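PDB 4F0H: ribulose bisphosphate carboxylase small chain from Galdieria sulphuraria, which probably helps assemble and stabilise the hexadecameric enzyme whose large subunits add carbon dioxide to ribulose 1,5-bisphosphate. Local coordinates for residues Q114-K117 and S118-K122; S124-Y128 and E129-P133. All coordinates share one frame; numbering follows the deposited sequence.

Contact 1. Residues Q114-K117 and S118-K122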
ATOM      1  N   GLN B 114     -23.767  -3.402  18.997  1.00  4.50           N
ATOM      2  CA  GLN B 114     -22.520  -2.818  19.473  1.00  8.14           C
ATOM      3  C   GLN B 114     -22.203  -1.731  18.448  1.00  8.47           C
ATOM      4  O   GLN B 114     -22.182  -2.015  17.244  1.00 10.61           O
ATOM      5  CB  GLN B 114     -21.364  -3.840  19.478  1.00  9.22           C
ATOM      6  CG  GLN B 114     -20.083  -3.219  20.044  1.00 10.35           C
ATOM      7  CD  GLN B 114     -18.971  -3.380  19.102  1.00 13.56           C
ATOM      8  OE1 GLN B 114     -18.504  -4.477  18.923  1.00 12.64           O
ATOM      9  NE2 GLN B 114     -18.604  -2.279  18.369  1.00 19.64           N
ATOM     10  N   GLU B 115     -22.028  -0.505  18.916  1.00  7.50           N
ATOM     11  CA  GLU B 115     -21.792   0.633  18.015  1.00  4.90           C
ATOM     12  C   GLU B 115     -20.340   0.679  17.615  1.00  9.20           C
ATOM     13  O   GLU B 115     -19.427   0.648  18.466  1.00  7.27           O
ATOM     14  CB  GLU B 115     -22.268   1.947  18.661  1.00  7.88           C
ATOM     15  CG  GLU B 115     -23.756   1.962  18.763  1.00  6.76           C
ATOM     16  CD  GLU B 115     -24.362   3.116  19.523  1.00 12.38           C
ATOM     17  OE1 GLU B 115     -23.858   4.274  19.454  1.00 10.16           O
ATOM     18  OE2 GLU B 115     -25.418   2.858  20.153  1.00 14.34           O
ATOM     19  N   ASP B 116     -20.118   0.714  16.316  1.00  7.36           N
ATOM     20  CA  ASP B 116     -18.774   0.581  15.774  1.00  7.72           C
ATOM     21  C   ASP B 116     -18.389   1.862  14.980  1.00  8.71           C
ATOM     22  O   ASP B 116     -18.698   2.995  15.396  1.00  9.38           O
ATOM     23  CB  ASP B 116     -18.781  -0.629  14.872  1.00  7.38           C
ATOM     24  CG  ASP B 116     -17.429  -1.257  14.763  1.00 16.76           C
ATOM     25  OD1 ASP B 116     -16.867  -1.196  13.659  1.00 19.22           O
ATOM     26  OD2 ASP B 116     -16.936  -1.797  15.784  1.00 16.96           O
ATOM     27  N   LYS B 117     -17.733   1.747  13.839  1.00  4.58           N
ATOM     28  CA  LYS B 117     -17.317   3.057  13.261  1.00  8.91           C
ATOM     29  C   LYS B 117     -18.451   3.847  12.638  1.00  1.00           C
ATOM     30  O   LYS B 117     -19.392   3.219  12.149  1.00  2.69           O
ATOM     31  CB  LYS B 117     -16.200   2.933  12.277  1.00  9.06           C
ATOM     32  CG  LYS B 117     -16.296   1.821  11.384  1.00 16.52           C
ATOM     33  CD  LYS B 117     -14.878   1.591  10.901  1.00 22.24           C
ATOM     34  CE  LYS B 117     -14.899   1.287   9.426  1.00 26.40           C
ATOM     35  NZ  LYS B 117     -15.757   0.101   9.146  1.00 26.15           N
ATOM     36  N   SER B 118     -18.345   5.186  12.644  1.00  1.00           N
ATOM     37  CA  SER B 118     -19.438   6.045  12.129  1.00  2.15           C
ATOM     38  C   SER B 118     -20.729   5.535  12.658  1.00  1.00           C
ATOM     39  O   SER B 118     -20.889   5.461  13.870  1.00  6.55           O
ATOM     40  CB  SER B 118     -19.487   5.987  10.598  1.00  5.34           C
ATOM     41  OG  SER B 118     -18.222   6.436  10.106  1.00  8.61           O
ATOM     42  N   ARG B 119     -21.647   5.169  11.752  1.00  3.24           N
ATOM     43  CA  ARG B 119     -23.013   4.726  12.072  1.00  5.31           C
ATOM     44  C   ARG B 119     -23.140   3.194  12.049  1.00  6.42           C
ATOM     45  O   ARG B 119     -24.204   2.657  12.330  1.00  6.05           O
ATOM     46  CB  ARG B 119     -24.029   5.288  11.098  1.00  2.15           C
ATOM     47  CG  ARG B 119     -24.050   6.827  11.036  1.00  4.49           C
ATOM     48  CD  ARG B 119     -24.570   7.431  12.364  1.00  6.32           C
ATOM     49  NE  ARG B 119     -23.542   7.411  13.407  1.00  3.97           N
ATOM     50  CZ  ARG B 119     -23.766   7.445  14.729  1.00 10.24           C
ATOM     51  NH1 ARG B 119     -24.992   7.494  15.225  1.00 11.45           N
ATOM     52  NH2 ARG B 119     -22.748   7.428  15.597  1.00  4.46           N
ATOM     53  N   SER B 120     -22.060   2.471  11.757  1.00  8.10           N
ATOM     54  CA  SER B 120     -22.243   0.997  11.662  1.00  5.54           C
ATOM     55  C   SER B 120     -22.513   0.337  13.012  1.00  5.26           C
ATOM     56  O   SER B 120     -22.191   0.903  14.076  1.00  3.65           O
ATOM     57  CB  SER B 120     -21.055   0.366  10.900  1.00  8.54           C
ATOM     58  OG  SER B 120     -19.903   0.551  11.683  1.00 13.41           O
ATOM     59  N   ILE B 121     -23.150  -0.848  12.998  1.00  1.00           N
ATOM     60  CA  ILE B 121     -23.371  -1.565  14.219  1.00  3.06           C
ATOM     61  C   ILE B 121     -22.920  -3.037  13.988  1.00  6.24           C
ATOM     62  O   ILE B 121     -23.047  -3.572  12.873  1.00  7.96           O
ATOM     63  CB  ILE B 121     -24.913  -1.537  14.554  1.00  4.91           C
ATOM     64  CG1 ILE B 121     -25.382  -0.139  14.926  1.00  5.94           C
ATOM     65  CG2 ILE B 121     -25.264  -2.630  15.635  1.00  3.47           C
ATOM     66  CD1 ILE B 121     -26.920  -0.007  14.942  1.00  7.28           C
ATOM     67  N   LYS B 122     -22.398  -3.692  15.010  1.00  3.64           N
ATOM     68  CA  LYS B 122     -22.111  -5.103  14.977  1.00  5.38           C
ATOM     69  C   LYS B 122     -23.216  -5.748  15.822  1.00  3.16           C
ATOM     70  O   LYS B 122     -23.376  -5.400  16.975  1.00  4.82           O
ATOM     71  CB  LYS B 122     -20.770  -5.361  15.653  1.00  9.16           C
ATOM     72  CG  LYS B 122     -19.565  -4.754  14.948  1.00 13.55           C
ATOM     73  CD  LYS B 122     -19.003  -5.776  13.977  1.00 17.36           C
ATOM     74  CE  LYS B 122     -17.828  -5.242  13.158  1.00 18.98           C
ATOM     75  NZ  LYS B 122     -16.692  -5.009  14.070  1.00 19.84           N
TER
HETATM   76  O   HOH W   1     -16.399  -4.668  17.204  1.00 34.67           O
HETATM   77  O   HOH W   2     -25.551   6.530  18.120  1.00 16.77           O
HETATM   78  O   HOH W   3     -18.742  -1.850  10.978  1.00 18.73           O
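The Ser120 hydroxyl turns back toward Lys117 because chi1 of 66° sets OG between its own backbone N and carbonyl carbon, while Asp116, its CG trans to N (chi1 -153°), extends its carboxylate toward Lys122. Ser120 OG donates to Lys117 O over 2.8 Å, in the carbonyl plane and on a lone pair. Ser120 N grips the same oxygen, closing a type II' turn from Lys117 to Ser120; serine suits this place, since a short side chain with a hydroxyl can return to the turn's first carbonyl. Ser118 takes the positive phi (45°) of that turn. Behind it, Asp116 N bonds to Ser120 O at 3.1 Å, and Gln114 and Lys122 form a hydrogen-bonded antiparallel pair. The Gln114 amide spends its NE2 hydrogens on the residues just after it, where the strand runs into the turn: one goes to the anti lone pair of Asp116 OD2 (3.1 Å), the other to Glu115 O (3.0 Å), so its rotation is fixed. Lys122 NZ makes a long salt bridge of 3.6 Å with Asp116 OD2, and also donates to a water that reaches Gln114 OE1. Lys117 NZ pairs with an acidic side chain of another protein, probably a large subunit, and Ser118 OG bonds to the backbone of another such chain. The turn forms the far tip of the hairpin of strands 109-115 and 121-127, beside Arg44 of a neighbouring small subunit.

Contact 2. Residues S124-Y128 and E129-P133; sequences SIQAY and ETYKP
The Tyr128 and Tyr131 side chains lie side by side and point the same way, Tyr128 CD2 meeting Tyr131 CE2 at 3.9 Å. On one face of the Tyr131 ring, offset toward the rim, sits Gln126 CG, 4.3 Å from the ring centroid in a CH-pi contact. Tyrosine serves twice here, by a flat apolar flank and a polar end: Tyr131 OH bonds to Asn110 in the adjacent strand, and Tyr128 OH to Thr130 O of a neighbouring small subunit. The backbone leaves strand 121-127 and winds into a short 3-10 segment, in which Thr130 N bonds to Ala127 O (2.8 Å) and Tyr131 N to Tyr128 O (3.0 Å), both donors standing above the carbonyl planes. With chi1 at 59°, Thr130 OG1 faces back along the chain and donates to Ala127 O at 2.6 Å, in the carbonyl plane on a lone pair, giving that oxygen two donors. The same OG1 accepts from Gln126 NE2 at 2.9 Å, nearly straight and within the amide plane, which a hydroxyl, donor and acceptor at once, can do. Lys132 NZ makes a salt bridge to the syn lone pair of Glu129 OE1 (2.7 Å), which Tyr138 N also bonds.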
ATOM      1  N   SER B 124     -25.392  -8.912  17.565  1.00  4.26           N
ATOM      2  CA  SER B 124     -25.596 -10.287  17.939  1.00  7.87           C
ATOM      3  C   SER B 124     -27.084 -10.531  18.279  1.00  9.08           C
ATOM      4  O   SER B 124     -27.829  -9.664  18.733  1.00  6.84           O
ATOM      5  CB  SER B 124     -24.785 -10.707  19.157  1.00  5.63           C
ATOM      6  OG  SER B 124     -23.551  -9.999  19.250  1.00 10.71           O
ATOM      7  N   ILE B 125     -27.436 -11.789  18.144  1.00  7.89           N
ATOM      8  CA  ILE B 125     -28.705 -12.306  18.514  1.00  9.87           C
ATOM      9  C   ILE B 125     -28.431 -13.414  19.514  1.00  6.40           C
ATOM     10  O   ILE B 125     -27.563 -14.239  19.293  1.00  3.88           O
ATOM     11  CB  ILE B 125     -29.324 -12.836  17.183  1.00 15.13           C
ATOM     12  CG1 ILE B 125     -29.937 -11.626  16.418  1.00 13.63           C
ATOM     13  CG2 ILE B 125     -30.312 -13.990  17.373  1.00 15.69           C
ATOM     14  CD1 ILE B 125     -30.106 -11.932  14.912  1.00 22.00           C
ATOM     15  N   GLN B 126     -29.198 -13.458  20.594  1.00  6.97           N
ATOM     16  CA  GLN B 126     -28.968 -14.445  21.643  1.00  5.94           C
ATOM     17  C   GLN B 126     -30.320 -14.963  22.148  1.00 10.14           C
ATOM     18  O   GLN B 126     -31.184 -14.189  22.518  1.00  9.98           O
ATOM     19  CB  GLN B 126     -28.279 -13.795  22.843  1.00  6.74           C
ATOM     20  CG  GLN B 126     -27.943 -14.817  23.975  1.00  8.16           C
ATOM     21  CD  GLN B 126     -26.533 -15.401  23.800  1.00 11.90           C
ATOM     22  OE1 GLN B 126     -25.645 -14.643  23.457  1.00 12.52           O
ATOM     23  NE2 GLN B 126     -26.325 -16.762  24.005  1.00  6.50           N
ATOM     24  N   ALA B 127     -30.533 -16.270  22.112  1.00  5.51           N
ATOM     25  CA  ALA B 127     -31.821 -16.748  22.543  1.00  7.63           C
ATOM     26  C   ALA B 127     -31.953 -16.546  24.059  1.00  6.78           C
ATOM     27  O   ALA B 127     -31.026 -16.862  24.812  1.00 11.59           O
ATOM     28  CB  ALA B 127     -32.005 -18.245  22.164  1.00  4.27           C
ATOM     29  N   TYR B 128     -33.114 -16.082  24.521  1.00  5.84           N
ATOM     30  CA  TYR B 128     -33.255 -15.866  25.956  1.00  5.20           C
ATOM     31  C   TYR B 128     -33.000 -17.110  26.762  1.00  4.66           C
ATOM     32  O   TYR B 128     -32.391 -17.059  27.812  1.00  4.65           O
ATOM     33  CB  TYR B 128     -34.668 -15.332  26.250  1.00  3.82           C
ATOM     34  CG  TYR B 128     -34.720 -13.894  25.863  1.00  2.44           C
ATOM     35  CD1 TYR B 128     -35.503 -13.451  24.785  1.00  1.00           C
ATOM     36  CD2 TYR B 128     -33.934 -12.977  26.537  1.00  1.00           C
ATOM     37  CE1 TYR B 128     -35.524 -12.139  24.426  1.00  8.73           C
ATOM     38  CE2 TYR B 128     -33.966 -11.613  26.170  1.00  5.06           C
ATOM     39  CZ  TYR B 128     -34.730 -11.212  25.123  1.00  5.16           C
ATOM     40  OH  TYR B 128     -34.756  -9.855  24.782  1.00 10.01           O
ATOM     41  N   GLU B 129     -33.436 -18.270  26.285  1.00  6.56           N
ATOM     42  CA  GLU B 129     -33.210 -19.435  27.153  1.00  2.40           C
ATOM     43  C   GLU B 129     -31.714 -19.707  27.335  1.00  6.55           C
ATOM     44  O   GLU B 129     -31.330 -20.398  28.250  1.00  9.10           O
ATOM     45  CB  GLU B 129     -33.962 -20.647  26.662  1.00  6.19           C
ATOM     46  CG  GLU B 129     -35.457 -20.407  26.897  1.00 14.67           C
ATOM     47  CD  GLU B 129     -35.784 -20.365  28.397  1.00 14.77           C
ATOM     48  OE1 GLU B 129     -35.470 -21.359  29.129  1.00 13.52           O
ATOM     49  OE2 GLU B 129     -36.345 -19.350  28.829  1.00 16.54           O
ATOM     50  N   THR B 130     -30.856 -19.168  26.472  1.00  4.78           N
ATOM     51  CA  THR B 130     -29.441 -19.542  26.625  1.00  5.97           C
ATOM     52  C   THR B 130     -28.771 -18.630  27.636  1.00  6.70           C
ATOM     53  O   THR B 130     -27.593 -18.784  27.889  1.00  5.70           O
ATOM     54  CB  THR B 130     -28.651 -19.444  25.300  1.00  6.12           C
ATOM     55  OG1 THR B 130     -28.728 -18.100  24.815  1.00  8.07           O
ATOM     56  CG2 THR B 130     -29.214 -20.376  24.265  1.00  3.03           C
ATOM     57  N   TYR B 131     -29.503 -17.649  28.186  1.00  5.78           N
ATOM     58  CA  TYR B 131     -28.952 -17.050  29.359  1.00 10.19           C
ATOM     59  C   TYR B 131     -29.040 -18.005  30.551  1.00 12.03           C
ATOM     60  O   TYR B 131     -28.512 -17.680  31.620  1.00 11.28           O
ATOM     61  CB  TYR B 131     -29.622 -15.725  29.720  1.00 12.42           C
ATOM     62  CG  TYR B 131     -29.345 -14.614  28.743  1.00 13.32           C
ATOM     63  CD1 TYR B 131     -28.108 -13.989  28.713  1.00 13.90           C
ATOM     64  CD2 TYR B 131     -30.333 -14.171  27.877  1.00 12.45           C
ATOM     65  CE1 TYR B 131     -27.865 -12.932  27.872  1.00 14.30           C
ATOM     66  CE2 TYR B 131     -30.094 -13.126  27.022  1.00 12.56           C
ATOM     67  CZ  TYR B 131     -28.858 -12.529  27.012  1.00 12.18           C
ATOM     68  OH  TYR B 131     -28.636 -11.495  26.182  1.00 14.83           O
ATOM     69  N   LYS B 132     -29.648 -19.186  30.374  1.00  9.84           N
ATOM     70  CA  LYS B 132     -29.717 -20.224  31.463  1.00  8.47           C
ATOM     71  C   LYS B 132     -28.859 -21.408  31.102  1.00  8.44           C
ATOM     72  O   LYS B 132     -28.669 -21.631  29.924  1.00  9.65           O
ATOM     73  CB  LYS B 132     -31.114 -20.753  31.602  1.00 11.15           C
ATOM     74  CG  LYS B 132     -32.161 -19.669  31.841  1.00 13.61           C
ATOM     75  CD  LYS B 132     -33.482 -20.370  32.005  1.00 16.63           C
ATOM     76  CE  LYS B 132     -34.654 -19.424  32.129  1.00 16.24           C
ATOM     77  NZ  LYS B 132     -35.749 -20.231  31.523  1.00 22.19           N
ATOM     78  N   PRO B 133     -28.331 -22.182  32.096  1.00  6.77           N
ATOM     79  CA  PRO B 133     -27.628 -23.441  31.760  1.00  8.21           C
ATOM     80  C   PRO B 133     -28.562 -24.423  31.007  1.00  8.20           C
ATOM     81  O   PRO B 133     -29.780 -24.422  31.216  1.00  7.73           O
ATOM     82  CB  PRO B 133     -27.267 -24.005  33.141  1.00  6.23           C
ATOM     83  CG  PRO B 133     -27.116 -22.708  33.970  1.00  8.34           C
ATOM     84  CD  PRO B 133     -28.289 -21.923  33.543  1.00 10.49           C
TER

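In the fold
Both contacts use strand 121-127, contact 1 at its start and contact 2 at its end, with centres about 22 Å apart. Contact 1 is the more peripheral, about 33 Å from the centre of the chain, and is partly buried; its chemistry is polar and charged, with waters filling in between side chains. Contact 2, about 17 Å from that centre, is buried and adds aromatic packing to its hydrogen bonds. In each, a side-chain hydroxyl and a backbone N share one carbonyl oxygen. Neighbouring small subunits meet both, consistent with the C-terminal hairpins of red-type Rubisco, which gather round the central channel of the complex.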